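Local coordinates for m3DLH protein (Halieaceae bacterium, PDB 7JKA), which belongs to the dienelactone hydrolase family and probably hydrolyses lactone esters, with phosphotriesters as possible further substrates, at residues A[51-55]-A[82-87]; A[57-61]-A[215-219]; A[150-154]-A[242-246]; A[210-216]-A[228-234]. One frame throughout, in Å; residues are numbered along the deposited sequence. Where two conformers were deposited one is given.

Interactions 2 and 4 share F215 and T216, and their centres lie about 11 Å apart; together they fix the loop that follows strand 203-208 against helix 56-67 on one hand and against the start of helix 232-250 on the other. Interaction 3 packs the same helix 232-250, further along, on strand 150-154, and meets both through T216 CG2, 4.1 Å from F154 CB. Interaction 1 joins two loops at the carboxyl ends of the strands, its centre about 13 Å from that of interaction 2 and 24 Å from that of interaction 3. The probable active site is closest to interaction 4, where H213 touches C132, the cysteine of a sequence pattern consistent with a nucleophile elbow.

Interaction 1 of 4, residues A[51-55]-A[82-87]; sequences AFGLN and RLIDDM
Two loops at the carboxyl ends of the parallel strands 42-48 and 71-74 meet where F52 faces L83 and I84. The evidence for a defined junction is a backbone bond: I84 N donates to F52 O over 2.7 Å, in the carbonyl plane, with 144° at the hydrogen. L83 CA adds a C-H...O contact to the same oxygen, F52 O, at 3.3 Å. Next to this bond a water links the loops, accepting from L54 N at 3.0 Å and donating to R82 O at 2.8 Å. Between these links sits G53; a CB placed there would fall 2.7 Å from R82 O, and its backbone angles would also press that carbon against the preceding carbonyl oxygen.

The F52 ring stands beside the backbone N, CG anti to the carbonyl carbon (chi1 -55°), which lays its edge along the second loop. I84 O is near the ring plane, 3.5 Å from F52 CD1, and the methyl M87 CE comes to the same edge, 4.0 Å from F52 CE1, although M87 is poorly ordered. Less certainly, L83, modelled in two conformers, places CD1 between F52 CB and N55 CB. H223 and L90 also touch F52. With an alanine here, the M87 methyl and the H223 ring would probably lose their aromatic neighbour, while the backbone bond to I84 could persist.

N55 OD1 accepts from A58 N, making N55 the N-cap of helix 56-67. Loops that meet at the carboxyl ends of the central strands belong to the side of the alpha/beta-hydrolase fold where the active site lies.

Interaction 2 of 4, residues A[57-61]-A[215-219]; sequences HARER and FTDPA
H57 and R61, one helical turn apart on helix 56-67, both reach T216 in the loop after strand 203-208, and their contacts fall into three kinds.

Hydrogen bonding comes first. H57 NE2 and T216 OG1 are 3.0 Å apart, the hydroxyl oxygen lying at the ring edge near its plane; either could be the donor. With CG anti to the backbone N (chi1 174°), the imidazole is carried out from the helix to this position. T216 OG1 has a second partner in H155 NE2, so two histidines share one hydroxyl. R61 NH2 lies 2.6 Å from T216 O, but the 115° angle at hydrogen makes this bond weak; the stronger partner of the guanidinium is E235, in a salt bridge.

Packing over the ring is the second kind. R61, bent at chi2, folds back over the imidazole, with NH1 3.6 Å above one face of the H57 ring and displaced toward its rim. The ring of F131 meets H57 edge-to-face, which further limits how the imidazole can turn.

The third kind is packing with a local turn. D217 OD1 approaches H57 CD2 at 3.6 Å, the carboxylate and ring planes being 61° apart, and P218 CD lies 4.1 Å from R61 NH2. D217 OD1 also accepts from A219 N at 3.1 Å, from above the carboxylate plane.

This last bond is an Asx turn, placed in the loop that also carries H213, probably the catalytic histidine, as in other dienelactone hydrolases.

Interaction 3 of 4, residues A[150-154]-A[242-246]; sequences AIVTF and MRNLF
M242 lies against V152 and F154, and its side chain traces the contact between helix 232-250 and strand 150-154. M242 CB starts the path, 4.0 Å from F154 CZ. The first torsion, 179°, puts CG opposite the backbone N and brings it to the V152 side chain, where M242 CG sits 3.9 Å from V152 CG2. The same carbon also lies 3.6 Å above one face of the F246 ring, offset toward the rim. M242 SD then reaches the edge of the F154 ring: it is 5.3 Å from the ring centroid and 85° off the normal, a Met-aromatic contact made in the ring plane. The bend at chi3 leads the terminal methyl away from the strand.

V152 CG2 is the common neighbour, touching L245 CD2 at 4.0 Å and F246 CE1 at 3.9 Å. F246 CE1 in turn is 3.9 Å from A150 CB, which meets the ring at its edge.

The axes of the strand and helix segments run 9.4 Å apart at 175°, almost antiparallel. On the other side of the strand I151 and T153 touch helix 133-143, giving the three-layer alpha/beta/alpha sandwich of the alpha/beta-hydrolase fold.

Interaction 4 of 4, residues A[210-216]-A[228-234]; sequences NAAHSFT and LAYEPLT
F215, L228 and T234 bury the most surface where the loop carrying H213 pairs with the segment entering helix 232-250, in the position of the catalytic-histidine loop of alpha/beta hydrolases. H213 touches C132 and bonds D181 through ND1, consistent with a cysteine-histidine-aspartate triad. A single beta bridge joins H213 to L228, with A229 N donating to H213 O at 3.1 Å; two residues further on, E231 N bonds F215 O at 3.0 Å.

L228 straddles two neighbours. Its CD1 lies 3.7 Å from H213 CB, the side chains running side by side, while CD2 comes 3.3 Å from S214 OG, a hydroxyl whose polar partner is E50.

The F215 ring, its CG set between the backbone N and the carbonyl carbon (chi1 60°), turns one face to T234. The methyl T234 CG2 sits 3.7 Å from the ring centroid, 17° off the normal, a CH-pi contact.

T234 is itself held by E231, the N-cap of the helix. L233 N reaches E231 OE1. T234 N (2.9 Å) and T234 OG1 (2.6 Å) both donate to E231 OE2 from the same face of its carboxylate. Replacing E231 by an alanine would probably leave the L233 and T234 amides uncapped and set the T234 hydroxyl free to turn, disturbing the methyl over F215. N210 ND2 adds a weak bond to E231 OE2 at 3.4 Å.

Interaction 1 of 4, residues A[51-55]-A[82-87]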
loop_
_atom_site.group_PDB
_atom_site.type_symbol
_atom_site.label_atom_id
_atom_site.label_comp_id
_atom_site.label_asym_id
_atom_site.label_seq_id
_atom_site.Cartn_x
_atom_site.Cartn_y
_atom_site.Cartn_z
ATOM N N ALA A 51 -4.327 -8.734 -1.986
ATOM C CA ALA A 51 -5.532 -9.145 -1.264
ATOM C C ALA A 51 -5.427 -10.540 -0.676
ATOM O O ALA A 51 -6.264 -10.898 0.164
ATOM C CB ALA A 51 -6.770 -9.066 -2.164
ATOM N N PHE A 52 -4.424 -11.335 -1.075
ATOM C CA PHE A 52 -4.160 -12.581 -0.362
ATOM C C PHE A 52 -4.008 -12.343 1.138
ATOM O O PHE A 52 -4.373 -13.203 1.938
ATOM C CB PHE A 52 -2.884 -13.238 -0.884
ATOM C CG PHE A 52 -2.887 -13.477 -2.355
ATOM C CD1 PHE A 52 -3.726 -14.420 -2.908
ATOM C CD2 PHE A 52 -2.029 -12.763 -3.178
ATOM C CE1 PHE A 52 -3.728 -14.649 -4.278
ATOM C CE2 PHE A 52 -2.023 -12.982 -4.540
ATOM C CZ PHE A 52 -2.874 -13.927 -5.091
ATOM N N GLY A 53 -3.456 -11.203 1.527
ATOM C CA GLY A 53 -3.155 -10.875 2.907
ATOM C C GLY A 53 -1.663 -10.745 3.145
ATOM O O GLY A 53 -0.847 -10.775 2.221
ATOM N N LEU A 54 -1.308 -10.608 4.419
ATOM C CA LEU A 54 0.087 -10.399 4.791
ATOM C C LEU A 54 0.890 -11.645 4.442
ATOM O O LEU A 54 0.805 -12.667 5.126
ATOM C CB LEU A 54 0.177 -10.061 6.275
ATOM C CG LEU A 54 1.582 -9.895 6.848
ATOM C CD1 LEU A 54 2.420 -9.085 5.888
ATOM C CD2 LEU A 54 1.499 -9.216 8.206
ATOM N N ASN A 55 1.666 -11.572 3.366
ATOM C CA ASN A 55 2.412 -12.719 2.867
ATOM C C ASN A 55 3.898 -12.384 2.756
ATOM O O ASN A 55 4.323 -11.274 3.097
ATOM C CB ASN A 55 1.835 -13.173 1.522
ATOM C CG ASN A 55 1.776 -12.055 0.489
ATOM O OD1 ASN A 55 2.364 -10.977 0.664
ATOM N ND2 ASN A 55 1.067 -12.323 -0.611
ATOM N N ARG A 82 -4.569 -13.887 8.701
ATOM C CA ARG A 82 -5.088 -14.894 7.785
ATOM C C ARG A 82 -4.641 -14.595 6.357
ATOM O O ARG A 82 -4.568 -13.434 5.931
ATOM C CB ARG A 82 -6.619 -14.962 7.885
ATOM C CG ARG A 82 -7.126 -15.791 9.092
ATOM C CD ARG A 82 -8.688 -15.852 9.231
ATOM N NE ARG A 82 -9.299 -14.542 9.529
ATOM C CZ ARG A 82 -9.579 -14.110 10.762
ATOM N NH1 ARG A 82 -10.130 -12.910 10.963
ATOM N NH2 ARG A 82 -9.312 -14.884 11.806
ATOM N N LEU A 83 -4.347 -15.658 5.607
ATOM C CA LEU A 83 -3.807 -15.549 4.256
ATOM C C LEU A 83 -4.682 -16.362 3.313
ATOM O O LEU A 83 -4.658 -17.597 3.355
ATOM C CB LEU A 83 -2.350 -16.028 4.217
ATOM C CG LEU A 83 -1.548 -15.956 2.916
ATOM C CD1 LEU A 83 -1.426 -14.519 2.433
ATOM C CD2 LEU A 83 -0.174 -16.562 3.108
ATOM N N ILE A 84 -5.445 -15.669 2.465
ATOM C CA ILE A 84 -6.349 -16.314 1.521
ATOM C C ILE A 84 -5.519 -17.041 0.470
ATOM O O ILE A 84 -4.686 -16.428 -0.209
ATOM C CB ILE A 84 -7.292 -15.286 0.876
ATOM C CG1 ILE A 84 -8.139 -14.578 1.943
ATOM C CG2 ILE A 84 -8.170 -15.944 -0.183
ATOM C CD1 ILE A 84 -9.119 -13.539 1.384
ATOM N N ASP A 85 -5.706 -18.361 0.368
ATOM C CA ASP A 85 -5.049 -19.144 -0.669
ATOM C C ASP A 85 -6.029 -19.790 -1.630
ATOM O O ASP A 85 -5.596 -20.368 -2.631
ATOM C CB ASP A 85 -4.133 -20.230 -0.065
ATOM C CG ASP A 85 -4.869 -21.206 0.845
ATOM O OD1 ASP A 85 -6.111 -21.154 0.927
ATOM O OD2 ASP A 85 -4.189 -22.037 1.489
ATOM N N ASP A 86 -7.324 -19.719 -1.355
ATOM C CA ASP A 86 -8.352 -20.207 -2.264
ATOM C C ASP A 86 -8.838 -19.002 -3.058
ATOM O O ASP A 86 -9.486 -18.108 -2.502
ATOM C CB ASP A 86 -9.488 -20.877 -1.491
ATOM C CG ASP A 86 -10.673 -21.257 -2.380
ATOM O OD1 ASP A 86 -10.501 -21.414 -3.612
ATOM O OD2 ASP A 86 -11.789 -21.393 -1.836
ATOM N N MET A 87 -8.504 -18.962 -4.350
ATOM C CA MET A 87 -8.790 -17.767 -5.139
ATOM C C MET A 87 -10.286 -17.478 -5.242
ATOM O O MET A 87 -10.664 -16.329 -5.495
ATOM C CB MET A 87 -8.167 -17.889 -6.531
ATOM C CG MET A 87 -8.090 -16.567 -7.285
ATOM S SD MET A 87 -6.796 -16.529 -8.548
ATOM C CE MET A 87 -5.347 -16.199 -7.550
HETATM O O HOH W 1 -3.633 -10.839 6.220
#

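Interaction 2 of 4, residues A[57-61]-A[215-219]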
loop_
_atom_site.group_PDB
_atom_site.type_symbol
_atom_site.label_atom_id
_atom_site.label_comp_id
_atom_site.label_asym_id
_atom_site.label_seq_id
_atom_site.Cartn_x
_atom_site.Cartn_y
_atom_site.Cartn_z
ATOM N N HIS A 57 5.745 -11.744 0.208
ATOM C CA HIS A 57 6.002 -10.611 -0.672
ATOM C C HIS A 57 5.949 -9.300 0.105
ATOM O O HIS A 57 6.853 -8.465 0.003
ATOM C CB HIS A 57 4.987 -10.637 -1.819
ATOM C CG HIS A 57 5.045 -9.451 -2.720
ATOM N ND1 HIS A 57 4.368 -8.284 -2.448
ATOM C CD2 HIS A 57 5.672 -9.259 -3.903
ATOM C CE1 HIS A 57 4.588 -7.415 -3.421
ATOM N NE2 HIS A 57 5.375 -7.982 -4.316
ATOM N N ALA A 58 4.920 -9.119 0.937
ATOM C CA ALA A 58 4.808 -7.871 1.690
ATOM C C ALA A 58 5.880 -7.764 2.764
ATOM O O ALA A 58 6.407 -6.669 3.020
ATOM C CB ALA A 58 3.425 -7.774 2.319
ATOM N N ARG A 59 6.183 -8.877 3.433
ATOM C CA ARG A 59 7.253 -8.861 4.427
ATOM C C ARG A 59 8.574 -8.442 3.802
ATOM O O ARG A 59 9.347 -7.681 4.403
ATOM C CB ARG A 59 7.394 -10.240 5.074
ATOM C CG ARG A 59 6.173 -10.728 5.854
ATOM C CD ARG A 59 6.469 -12.113 6.449
ATOM N NE ARG A 59 5.357 -12.560 7.267
ATOM C CZ ARG A 59 4.447 -13.450 6.885
ATOM N NH1 ARG A 59 4.530 -14.039 5.695
ATOM N NH2 ARG A 59 3.460 -13.763 7.711
ATOM N N GLU A 60 8.866 -8.954 2.605
ATOM C CA GLU A 60 10.112 -8.603 1.940
ATOM C C GLU A 60 10.137 -7.119 1.582
ATOM O O GLU A 60 11.177 -6.471 1.701
ATOM C CB GLU A 60 10.300 -9.479 0.703
ATOM C CG GLU A 60 11.443 -9.052 -0.194
ATOM C CD GLU A 60 12.813 -9.180 0.441
ATOM O OE1 GLU A 60 12.941 -9.798 1.524
ATOM O OE2 GLU A 60 13.775 -8.658 -0.176
ATOM N N ARG A 61 9.000 -6.543 1.179
ATOM C CA ARG A 61 9.016 -5.113 0.879
ATOM C C ARG A 61 9.219 -4.288 2.150
ATOM O O ARG A 61 9.927 -3.277 2.139
ATOM C CB ARG A 61 7.735 -4.710 0.150
ATOM C CG ARG A 61 7.482 -5.520 -1.112
ATOM C CD ARG A 61 8.676 -5.408 -2.031
ATOM N NE ARG A 61 8.603 -6.114 -3.325
ATOM C CZ ARG A 61 8.714 -7.435 -3.479
ATOM N NH1 ARG A 61 8.801 -8.234 -2.417
ATOM N NH2 ARG A 61 8.727 -7.969 -4.698
ATOM N N PHE A 215 3.240 -6.889 -11.220
ATOM C CA PHE A 215 4.569 -6.830 -11.812
ATOM C C PHE A 215 5.688 -6.808 -10.774
ATOM O O PHE A 215 6.840 -7.036 -11.142
ATOM C CB PHE A 215 4.686 -5.625 -12.762
ATOM C CG PHE A 215 4.464 -4.293 -12.117
ATOM C CD1 PHE A 215 5.432 -3.723 -11.272
ATOM C CD2 PHE A 215 3.345 -3.552 -12.440
ATOM C CE1 PHE A 215 5.218 -2.441 -10.742
ATOM C CE2 PHE A 215 3.112 -2.289 -11.904
ATOM C CZ PHE A 215 4.047 -1.721 -11.047
ATOM N N THR A 216 5.385 -6.583 -9.491
ATOM C CA THR A 216 6.427 -6.608 -8.468
ATOM C C THR A 216 6.660 -7.989 -7.870
ATOM O O THR A 216 7.574 -8.143 -7.050
ATOM C CB THR A 216 6.086 -5.660 -7.314
ATOM O OG1 THR A 216 4.878 -6.124 -6.682
ATOM C CG2 THR A 216 5.900 -4.234 -7.786
ATOM N N ASP A 217 5.888 -9.003 -8.253
ATOM C CA ASP A 217 5.967 -10.289 -7.569
ATOM C C ASP A 217 6.610 -11.332 -8.466
ATOM O O ASP A 217 5.990 -11.753 -9.457
ATOM C CB ASP A 217 4.575 -10.756 -7.141
ATOM C CG ASP A 217 4.623 -11.985 -6.245
ATOM O OD1 ASP A 217 5.728 -12.358 -5.792
ATOM O OD2 ASP A 217 3.553 -12.587 -6.000
ATOM N N PRO A 218 7.837 -11.792 -8.153
ATOM C CA PRO A 218 8.449 -12.887 -8.921
ATOM C C PRO A 218 7.587 -14.139 -8.970
ATOM O O PRO A 218 7.726 -14.960 -9.884
ATOM C CB PRO A 218 9.762 -13.149 -8.169
ATOM C CG PRO A 218 10.091 -11.858 -7.517
ATOM C CD PRO A 218 8.756 -11.246 -7.135
ATOM N N ALA A 219 6.687 -14.293 -7.998
ATOM C CA ALA A 219 5.794 -15.442 -7.919
ATOM C C ALA A 219 4.495 -15.237 -8.692
ATOM O O ALA A 219 3.605 -16.090 -8.614
ATOM C CB ALA A 219 5.482 -15.772 -6.454
#

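Interaction 3 of 4, residues A[150-154]-A[242-246]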
loop_
_atom_site.group_PDB
_atom_site.type_symbol
_atom_site.label_atom_id
_atom_site.label_comp_id
_atom_site.label_asym_id
_atom_site.label_seq_id
_atom_site.Cartn_x
_atom_site.Cartn_y
_atom_site.Cartn_z
ATOM N N ALA A 150 2.884 10.791 1.988
ATOM C CA ALA A 150 3.089 10.204 0.666
ATOM C C ALA A 150 2.337 8.891 0.594
ATOM O O ALA A 150 2.226 8.170 1.594
ATOM C CB ALA A 150 4.570 9.951 0.365
ATOM N N ILE A 151 1.796 8.604 -0.585
ATOM C CA ILE A 151 1.101 7.361 -0.859
ATOM C C ILE A 151 1.595 6.872 -2.205
ATOM O O ILE A 151 1.602 7.646 -3.171
ATOM C CB ILE A 151 -0.431 7.545 -0.912
ATOM C CG1 ILE A 151 -0.956 8.157 0.388
ATOM C CG2 ILE A 151 -1.106 6.232 -1.181
ATOM C CD1 ILE A 151 -1.122 9.646 0.279
ATOM N N VAL A 152 2.010 5.607 -2.282
ATOM C CA VAL A 152 2.490 5.030 -3.539
ATOM C C VAL A 152 1.790 3.711 -3.751
ATOM O O VAL A 152 1.768 2.867 -2.844
ATOM C CB VAL A 152 4.017 4.822 -3.544
ATOM C CG1 VAL A 152 4.454 4.342 -4.951
ATOM C CG2 VAL A 152 4.736 6.117 -3.176
ATOM N N THR A 153 1.204 3.522 -4.929
ATOM C CA THR A 153 0.548 2.264 -5.254
ATOM C C THR A 153 1.291 1.535 -6.362
ATOM O O THR A 153 1.885 2.151 -7.253
ATOM C CB THR A 153 -0.918 2.465 -5.667
ATOM O OG1 THR A 153 -1.006 3.130 -6.947
ATOM C CG2 THR A 153 -1.622 3.318 -4.648
ATOM N N PHE A 154 1.261 0.208 -6.300
ATOM C CA PHE A 154 1.895 -0.627 -7.314
ATOM C C PHE A 154 0.845 -1.570 -7.871
ATOM O O PHE A 154 0.249 -2.352 -7.115
ATOM C CB PHE A 154 3.066 -1.431 -6.735
ATOM C CG PHE A 154 4.164 -0.586 -6.141
ATOM C CD1 PHE A 154 4.150 -0.236 -4.789
ATOM C CD2 PHE A 154 5.241 -0.199 -6.919
ATOM C CE1 PHE A 154 5.158 0.525 -4.235
ATOM C CE2 PHE A 154 6.271 0.576 -6.384
ATOM C CZ PHE A 154 6.227 0.933 -5.019
ATOM N N MET A 242 9.328 5.458 -6.100
ATOM C CA MET A 242 8.891 5.547 -4.711
ATOM C C MET A 242 9.976 6.151 -3.833
ATOM O O MET A 242 9.710 7.056 -3.031
ATOM C CB MET A 242 8.534 4.154 -4.207
ATOM C CG MET A 242 8.074 4.115 -2.745
ATOM S SD MET A 242 8.305 2.480 -2.024
ATOM C CE MET A 242 10.087 2.511 -1.822
ATOM N N ARG A 243 11.206 5.649 -3.958
ATOM C CA ARG A 243 12.306 6.177 -3.153
ATOM C C ARG A 243 12.537 7.659 -3.423
ATOM O O ARG A 243 12.794 8.425 -2.491
ATOM C CB ARG A 243 13.590 5.390 -3.417
ATOM C CG ARG A 243 13.610 3.981 -2.870
ATOM C CD ARG A 243 14.996 3.357 -3.098
ATOM N NE ARG A 243 16.032 4.078 -2.352
ATOM C CZ ARG A 243 17.339 3.814 -2.407
ATOM N NH1 ARG A 243 17.799 2.833 -3.173
ATOM N NH2 ARG A 243 18.186 4.525 -1.678
ATOM N N ASN A 244 12.458 8.084 -4.690
ATOM C CA ASN A 244 12.651 9.506 -4.999
ATOM C C ASN A 244 11.574 10.365 -4.349
ATOM O O ASN A 244 11.857 11.473 -3.881
ATOM C CB ASN A 244 12.645 9.758 -6.510
ATOM C CG ASN A 244 13.849 9.150 -7.239
ATOM O OD1 ASN A 244 14.905 8.916 -6.666
ATOM N ND2 ASN A 244 13.679 8.924 -8.547
ATOM N N LEU A 245 10.323 9.886 -4.346
ATOM C CA LEU A 245 9.235 10.630 -3.709
ATOM C C LEU A 245 9.435 10.693 -2.203
ATOM O O LEU A 245 9.305 11.761 -1.592
ATOM C CB LEU A 245 7.885 9.986 -4.027
ATOM C CG LEU A 245 6.666 10.723 -3.456
ATOM C CD1 LEU A 245 6.596 12.160 -3.972
ATOM C CD2 LEU A 245 5.391 9.975 -3.806
ATOM N N PHE A 246 9.774 9.558 -1.594
ATOM C CA PHE A 246 10.025 9.545 -0.155
ATOM C C PHE A 246 11.164 10.493 0.213
ATOM O O PHE A 246 11.067 11.232 1.202
ATOM C CB PHE A 246 10.345 8.127 0.302
ATOM C CG PHE A 246 9.141 7.208 0.361
ATOM C CD1 PHE A 246 7.865 7.653 0.026
ATOM C CD2 PHE A 246 9.310 5.880 0.711
ATOM C CE1 PHE A 246 6.766 6.787 0.089
ATOM C CE2 PHE A 246 8.213 5.008 0.787
ATOM C CZ PHE A 246 6.957 5.456 0.475
#

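Interaction 4 of 4, residues A[210-216]-A[228-234]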
loop_
_atom_site.group_PDB
_atom_site.type_symbol
_atom_site.label_atom_id
_atom_site.label_comp_id
_atom_site.label_asym_id
_atom_site.label_seq_id
_atom_site.Cartn_x
_atom_site.Cartn_y
_atom_site.Cartn_z
ATOM N N ASN A 210 5.894 -1.862 -20.032
ATOM C CA ASN A 210 6.304 -3.263 -20.061
ATOM C C ASN A 210 5.353 -4.178 -19.287
ATOM O O ASN A 210 5.362 -5.390 -19.500
ATOM C CB ASN A 210 7.708 -3.418 -19.460
ATOM C CG ASN A 210 8.805 -2.786 -20.304
ATOM O OD1 ASN A 210 8.673 -2.600 -21.521
ATOM N ND2 ASN A 210 9.918 -2.467 -19.645
ATOM N N ALA A 211 4.536 -3.627 -18.406
ATOM C CA ALA A 211 4.081 -4.351 -17.229
ATOM C C ALA A 211 2.575 -4.575 -17.217
ATOM O O ALA A 211 1.796 -3.749 -17.704
ATOM C CB ALA A 211 4.476 -3.598 -15.976
ATOM N N ALA A 212 2.173 -5.685 -16.593
ATOM C CA ALA A 212 0.761 -5.987 -16.394
ATOM C C ALA A 212 0.449 -5.980 -14.906
ATOM O O ALA A 212 1.078 -5.236 -14.154
ATOM C CB ALA A 212 0.400 -7.334 -17.027
ATOM N N HIS A 213 -0.491 -6.805 -14.455
ATOM C CA HIS A 213 -0.760 -6.876 -13.028
ATOM C C HIS A 213 0.338 -7.654 -12.307
ATOM O O HIS A 213 1.033 -8.489 -12.897
ATOM C CB HIS A 213 -2.117 -7.529 -12.766
ATOM C CG HIS A 213 -2.757 -7.098 -11.483
ATOM N ND1 HIS A 213 -3.256 -5.828 -11.291
ATOM C CD2 HIS A 213 -2.985 -7.773 -10.331
ATOM C CE1 HIS A 213 -3.766 -5.737 -10.077
ATOM N NE2 HIS A 213 -3.613 -6.902 -9.474
ATOM N N SER A 214 0.505 -7.346 -11.018
ATOM C CA SER A 214 1.407 -8.071 -10.124
ATOM C C SER A 214 2.859 -8.002 -10.590
ATOM O O SER A 214 3.638 -8.933 -10.355
ATOM C CB SER A 214 0.959 -9.521 -9.955
ATOM O OG SER A 214 -0.335 -9.528 -9.377
ATOM N N PHE A 215 3.240 -6.889 -11.220
ATOM C CA PHE A 215 4.569 -6.830 -11.812
ATOM C C PHE A 215 5.688 -6.808 -10.774
ATOM O O PHE A 215 6.840 -7.036 -11.142
ATOM C CB PHE A 215 4.686 -5.625 -12.762
ATOM C CG PHE A 215 4.464 -4.293 -12.117
ATOM C CD1 PHE A 215 5.432 -3.723 -11.272
ATOM C CD2 PHE A 215 3.345 -3.552 -12.440
ATOM C CE1 PHE A 215 5.218 -2.441 -10.742
ATOM C CE2 PHE A 215 3.112 -2.289 -11.904
ATOM C CZ PHE A 215 4.047 -1.721 -11.047
ATOM N N THR A 216 5.385 -6.583 -9.491
ATOM C CA THR A 216 6.427 -6.608 -8.468
ATOM C C THR A 216 6.660 -7.989 -7.870
ATOM O O THR A 216 7.574 -8.143 -7.050
ATOM C CB THR A 216 6.086 -5.660 -7.314
ATOM O OG1 THR A 216 4.878 -6.124 -6.682
ATOM C CG2 THR A 216 5.900 -4.234 -7.786
ATOM N N LEU A 228 -1.258 -11.419 -15.237
ATOM C CA LEU A 228 -0.429 -11.383 -14.035
ATOM C C LEU A 228 0.953 -11.913 -14.390
ATOM O O LEU A 228 1.089 -13.071 -14.802
ATOM C CB LEU A 228 -1.054 -12.205 -12.904
ATOM C CG LEU A 228 -1.879 -11.395 -11.897
ATOM C CD1 LEU A 228 -3.248 -11.046 -12.459
ATOM C CD2 LEU A 228 -2.009 -12.137 -10.575
ATOM N N ALA A 229 1.973 -11.068 -14.231
ATOM C CA ALA A 229 3.322 -11.441 -14.632
ATOM C C ALA A 229 4.330 -10.543 -13.930
ATOM O O ALA A 229 4.106 -9.339 -13.802
ATOM C CB ALA A 229 3.501 -11.340 -16.151
ATOM N N TYR A 230 5.439 -11.143 -13.497
ATOM C CA TYR A 230 6.557 -10.400 -12.928
ATOM C C TYR A 230 7.289 -9.627 -14.018
ATOM O O TYR A 230 7.495 -10.131 -15.126
ATOM C CB TYR A 230 7.520 -11.374 -12.240
ATOM C CG TYR A 230 8.739 -10.739 -11.597
ATOM C CD1 TYR A 230 8.604 -9.704 -10.685
ATOM C CD2 TYR A 230 10.026 -11.218 -11.863
ATOM C CE1 TYR A 230 9.713 -9.126 -10.077
ATOM C CE2 TYR A 230 11.138 -10.652 -11.262
ATOM C CZ TYR A 230 10.978 -9.610 -10.367
ATOM O OH TYR A 230 12.084 -9.048 -9.757
ATOM N N GLU A 231 7.684 -8.394 -13.707
ATOM C CA GLU A 231 8.404 -7.556 -14.667
ATOM C C GLU A 231 9.520 -6.855 -13.904
ATOM O O GLU A 231 9.313 -5.803 -13.288
ATOM C CB GLU A 231 7.461 -6.569 -15.370
ATOM C CG GLU A 231 7.904 -6.208 -16.800
ATOM C CD GLU A 231 9.272 -5.540 -16.808
ATOM O OE1 GLU A 231 10.308 -6.245 -16.764
ATOM O OE2 GLU A 231 9.311 -4.303 -16.836
ATOM N N PRO A 232 10.733 -7.424 -13.915
ATOM C CA PRO A 232 11.772 -6.912 -13.007
ATOM C C PRO A 232 12.202 -5.495 -13.332
ATOM O O PRO A 232 12.546 -4.749 -12.411
ATOM C CB PRO A 232 12.924 -7.919 -13.171
ATOM C CG PRO A 232 12.696 -8.540 -14.489
ATOM C CD PRO A 232 11.209 -8.563 -14.716
ATOM N N LEU A 233 12.176 -5.088 -14.603
ATOM C CA LEU A 233 12.559 -3.719 -14.933
ATOM C C LEU A 233 11.586 -2.722 -14.320
ATOM O O LEU A 233 11.991 -1.731 -13.696
ATOM C CB LEU A 233 12.627 -3.561 -16.452
ATOM C CG LEU A 233 13.405 -2.374 -17.023
ATOM C CD1 LEU A 233 14.741 -2.214 -16.323
ATOM C CD2 LEU A 233 13.603 -2.564 -18.528
ATOM N N THR A 234 10.285 -2.971 -14.486
ATOM C CA THR A 234 9.273 -2.100 -13.899
ATOM C C THR A 234 9.300 -2.168 -12.380
ATOM O O THR A 234 9.081 -1.150 -11.710
ATOM C CB THR A 234 7.885 -2.481 -14.418
ATOM O OG1 THR A 234 7.852 -2.332 -15.847
ATOM C CG2 THR A 234 6.828 -1.595 -13.796
HETATM O O HOH W 2 4.138 -7.546 -15.795
#